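Local structure of hypothetical oxidoreductase (Sinorhizobium meliloti, 3RH7) at residues Val32-Ile45 against Ser75-Leu87. The protein binds flavin mononucleotide and is probably an NADPH-dependent flavin reductase of the non-flavoprotein flavin reductase family. Sequence-based numbering, arbitrary orientation.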
# COMPACT_ATOMS: atom_id res chain seq x y z
N VAL A 32 -5.06 -5.07 3.14
CA VAL A 32 -6.41 -5.27 3.68
C VAL A 32 -6.44 -6.59 4.47
O VAL A 32 -5.97 -7.63 3.96
CB VAL A 32 -7.51 -5.26 2.57
CG1 VAL A 32 -8.90 -5.40 3.19
CG2 VAL A 32 -7.44 -4.00 1.69
N THR A 33 -6.96 -6.52 5.71
CA THR A 33 -7.11 -7.72 6.54
C THR A 33 -8.58 -7.96 6.85
O THR A 33 -9.40 -7.06 6.65
CB THR A 33 -6.33 -7.68 7.89
OG1 THR A 33 -7.10 -7.01 8.89
CG2 THR A 33 -4.90 -7.14 7.79
N VAL A 34 -8.89 -9.17 7.34
CA VAL A 34 -10.18 -9.56 7.88
C VAL A 34 -9.87 -10.23 9.22
O VAL A 34 -9.24 -11.30 9.28
CB VAL A 34 -11.13 -10.40 6.98
CG1 VAL A 34 -12.39 -10.77 7.74
CG2 VAL A 34 -11.49 -9.65 5.70
N VAL A 35 -10.23 -9.52 10.30
CA VAL A 35 -10.08 -9.97 11.68
C VAL A 35 -11.20 -10.97 11.95
O VAL A 35 -12.38 -10.67 11.72
CB VAL A 35 -10.09 -8.82 12.69
CG1 VAL A 35 -9.48 -9.26 14.02
CG2 VAL A 35 -9.37 -7.61 12.14
N THR A 36 -10.83 -12.16 12.39
CA THR A 36 -11.80 -13.19 12.68
C THR A 36 -11.63 -13.74 14.10
O THR A 36 -10.55 -13.66 14.68
CB THR A 36 -11.69 -14.32 11.66
OG1 THR A 36 -10.40 -14.92 11.77
CG2 THR A 36 -11.96 -13.87 10.24
N ALA A 37 -12.72 -14.31 14.63
CA ALA A 37 -12.82 -14.94 15.95
C ALA A 37 -14.14 -15.72 16.05
O ALA A 37 -14.91 -15.75 15.08
CB ALA A 37 -12.74 -13.89 17.05
N SER A 38 -14.37 -16.39 17.19
CA SER A 38 -15.60 -17.14 17.46
C SER A 38 -16.29 -16.52 18.69
O SER A 38 -15.61 -16.32 19.70
CB SER A 38 -15.30 -18.62 17.67
OG SER A 38 -14.86 -19.25 16.47
N ASP A 39 -17.60 -16.19 18.62
CA ASP A 39 -18.33 -15.58 19.75
C ASP A 39 -18.53 -16.58 20.92
O ASP A 39 -18.02 -17.71 20.89
CB ASP A 39 -19.67 -14.96 19.31
CG ASP A 39 -20.68 -15.87 18.62
OD1 ASP A 39 -20.78 -17.06 19.01
OD2 ASP A 39 -21.44 -15.37 17.75
N ALA A 40 -19.27 -16.15 21.97
CA ALA A 40 -19.57 -16.96 23.16
C ALA A 40 -20.23 -18.28 22.76
O ALA A 40 -19.89 -19.32 23.31
CB ALA A 40 -20.47 -16.18 24.10
N ALA A 41 -21.12 -18.22 21.74
CA ALA A 41 -21.85 -19.36 21.19
C ALA A 41 -20.97 -20.25 20.27
O ALA A 41 -21.42 -21.33 19.85
CB ALA A 41 -23.05 -18.86 20.40
N GLY A 42 -19.76 -19.79 19.96
CA GLY A 42 -18.84 -20.51 19.10
C GLY A 42 -19.02 -20.22 17.62
O GLY A 42 -18.32 -20.79 16.78
N LYS A 43 -19.97 -19.30 17.30
CA LYS A 43 -20.29 -18.87 15.93
C LYS A 43 -19.17 -17.99 15.40
O LYS A 43 -18.74 -17.06 16.10
CB LYS A 43 -21.64 -18.12 15.88
CG LYS A 43 -22.01 -17.52 14.51
CD LYS A 43 -23.28 -16.69 14.54
CE LYS A 43 -23.96 -16.71 13.19
NZ LYS A 43 -25.38 -16.26 13.27
N PRO A 44 -18.68 -18.24 14.16
CA PRO A 44 -17.62 -17.38 13.62
C PRO A 44 -18.10 -15.95 13.38
O PRO A 44 -19.17 -15.73 12.81
CB PRO A 44 -17.22 -18.08 12.32
CG PRO A 44 -18.37 -18.87 11.94
CD PRO A 44 -19.04 -19.30 13.20
N ILE A 45 -17.31 -14.99 13.85
CA ILE A 45 -17.53 -13.55 13.68
C ILE A 45 -16.29 -12.94 13.02
O ILE A 45 -15.18 -13.46 13.17
CB ILE A 45 -17.90 -12.82 15.00
CG1 ILE A 45 -16.88 -13.09 16.13
CG2 ILE A 45 -19.32 -13.16 15.40
CD1 ILE A 45 -16.63 -11.94 16.99
N SER A 75 -18.65 -9.03 21.49
CA SER A 75 -18.19 -10.39 21.17
C SER A 75 -16.66 -10.45 20.99
O SER A 75 -16.01 -11.33 21.55
CB SER A 75 -18.89 -10.91 19.91
OG SER A 75 -20.16 -11.47 20.19
N MSE A 76 -16.11 -9.49 20.24
CA MSE A 76 -14.69 -9.37 19.91
C MSE A 76 -13.83 -9.14 21.14
O MSE A 76 -12.92 -9.92 21.40
CB MSE A 76 -14.49 -8.22 18.92
CG MSE A 76 -13.18 -8.32 18.16
SE MSE A 76 -13.08 -9.94 17.09
CE MSE A 76 -11.29 -10.24 17.20
N THR A 77 -14.08 -8.05 21.89
CA THR A 77 -13.32 -7.69 23.09
C THR A 77 -13.40 -8.84 24.13
O THR A 77 -12.40 -9.11 24.81
CB THR A 77 -13.81 -6.36 23.66
OG1 THR A 77 -15.23 -6.36 23.73
CG2 THR A 77 -13.33 -5.18 22.85
N SER A 78 -14.55 -9.53 24.20
CA SER A 78 -14.77 -10.66 25.12
C SER A 78 -13.99 -11.90 24.70
O SER A 78 -13.64 -12.70 25.57
CB SER A 78 -16.26 -10.99 25.23
OG SER A 78 -17.01 -9.90 25.74
N ALA A 79 -13.71 -12.08 23.37
CA ALA A 79 -12.95 -13.23 22.82
C ALA A 79 -11.53 -13.21 23.33
O ALA A 79 -11.00 -12.14 23.66
CB ALA A 79 -12.96 -13.20 21.31
N GLY A 80 -10.93 -14.39 23.45
CA GLY A 80 -9.57 -14.49 23.97
C GLY A 80 -8.54 -14.63 22.88
O GLY A 80 -7.40 -14.19 23.03
N ARG A 81 -8.95 -15.28 21.79
CA ARG A 81 -8.12 -15.56 20.63
C ARG A 81 -8.77 -14.96 19.40
O ARG A 81 -10.00 -14.92 19.28
CB ARG A 81 -7.93 -17.08 20.47
CG ARG A 81 -7.13 -17.67 21.63
CD ARG A 81 -6.90 -19.16 21.51
NE ARG A 81 -5.85 -19.61 22.42
CZ ARG A 81 -4.55 -19.57 22.16
NH1 ARG A 81 -4.11 -19.10 20.99
NH2 ARG A 81 -3.67 -20.00 23.05
N PHE A 82 -7.94 -14.49 18.47
CA PHE A 82 -8.41 -13.96 17.20
C PHE A 82 -7.39 -14.27 16.08
O PHE A 82 -6.30 -14.75 16.37
CB PHE A 82 -8.70 -12.46 17.30
CG PHE A 82 -7.50 -11.57 17.47
CD1 PHE A 82 -6.97 -11.33 18.73
CD2 PHE A 82 -6.93 -10.93 16.38
CE1 PHE A 82 -5.87 -10.49 18.89
CE2 PHE A 82 -5.82 -10.11 16.54
CZ PHE A 82 -5.31 -9.88 17.79
N ALA A 83 -7.77 -14.05 14.82
CA ALA A 83 -6.88 -14.28 13.69
C ALA A 83 -6.91 -13.12 12.72
O ALA A 83 -7.95 -12.50 12.53
CB ALA A 83 -7.23 -15.58 12.97
N ILE A 84 -5.77 -12.83 12.11
CA ILE A 84 -5.68 -11.76 11.13
C ILE A 84 -5.48 -12.38 9.74
O ILE A 84 -4.46 -13.02 9.50
CB ILE A 84 -4.55 -10.77 11.51
CG1 ILE A 84 -4.94 -9.93 12.74
CG2 ILE A 84 -4.11 -9.91 10.33
CD1 ILE A 84 -5.93 -8.83 12.55
N ASN A 85 -6.46 -12.20 8.83
CA ASN A 85 -6.32 -12.73 7.46
C ASN A 85 -5.95 -11.59 6.49
O ASN A 85 -6.81 -10.74 6.19
CB ASN A 85 -7.60 -13.44 6.99
CG ASN A 85 -7.87 -14.75 7.67
OD1 ASN A 85 -7.38 -15.79 7.25
ND2 ASN A 85 -8.72 -14.74 8.67
N VAL A 86 -4.65 -11.54 6.04
CA VAL A 86 -4.12 -10.53 5.10
C VAL A 86 -4.58 -11.00 3.69
O VAL A 86 -4.07 -11.99 3.15
CB VAL A 86 -2.57 -10.35 5.27
CG1 VAL A 86 -1.99 -9.32 4.33
CG2 VAL A 86 -2.22 -10.00 6.70
N LEU A 87 -5.62 -10.35 3.16
CA LEU A 87 -6.25 -10.74 1.90
C LEU A 87 -5.34 -10.61 0.67
O LEU A 87 -4.49 -9.74 0.64
CB LEU A 87 -7.52 -9.92 1.68
CG LEU A 87 -8.60 -9.97 2.75
CD1 LEU A 87 -9.74 -9.08 2.36
CD2 LEU A 87 -9.13 -11.40 2.99
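Thr36 and Ala83 grip each other through two backbone hydrogen bonds, Thr36 N to Ala83 O (2.9 Å) and Ala83 N to Thr36 O (2.8 Å), the first nearly straight at 170° and in the carbonyl plane. Val34 and Asn85 form the next doubly bonded pair of this antiparallel ladder in the FMN-binding split barrel, though Asn85 N sits 40° above the carbonyl plane of Val34; Leu87 N closes the ladder on Val32 O at 2.9 Å. The ladder illustrates how one strand pairing serves two surfaces. On the face of Thr36 and Asn85, Thr36 OG1 and Asn85 ND2 each hydrogen-bond to Pro119 O, and Asn85 OD1 accepts from Phe121 N. Past the last bridged pair, Leu87 sets CD1 against Val34 CG2 (3.8 Å) and Val32 CG1, beside helix 92-97, while Val34 neighbours the FMN-binding Phe98. Cutting Leu87 back to an alanine is likely to open a gap beside both valines and that helix. On the other face, Val35 and Ile84 run alongside each other, Val35 CG2 meeting Ile84 CD1 at 3.7 Å. A chi1 of -161° turns Val35 CG1 opposite the backbone N, where it also reaches Phe82 CD2. The selenomethionine Met76, kinked at its second and third torsions, crosses Val35 at about a right angle and sets CE 3.8 Å from Val35 CG1.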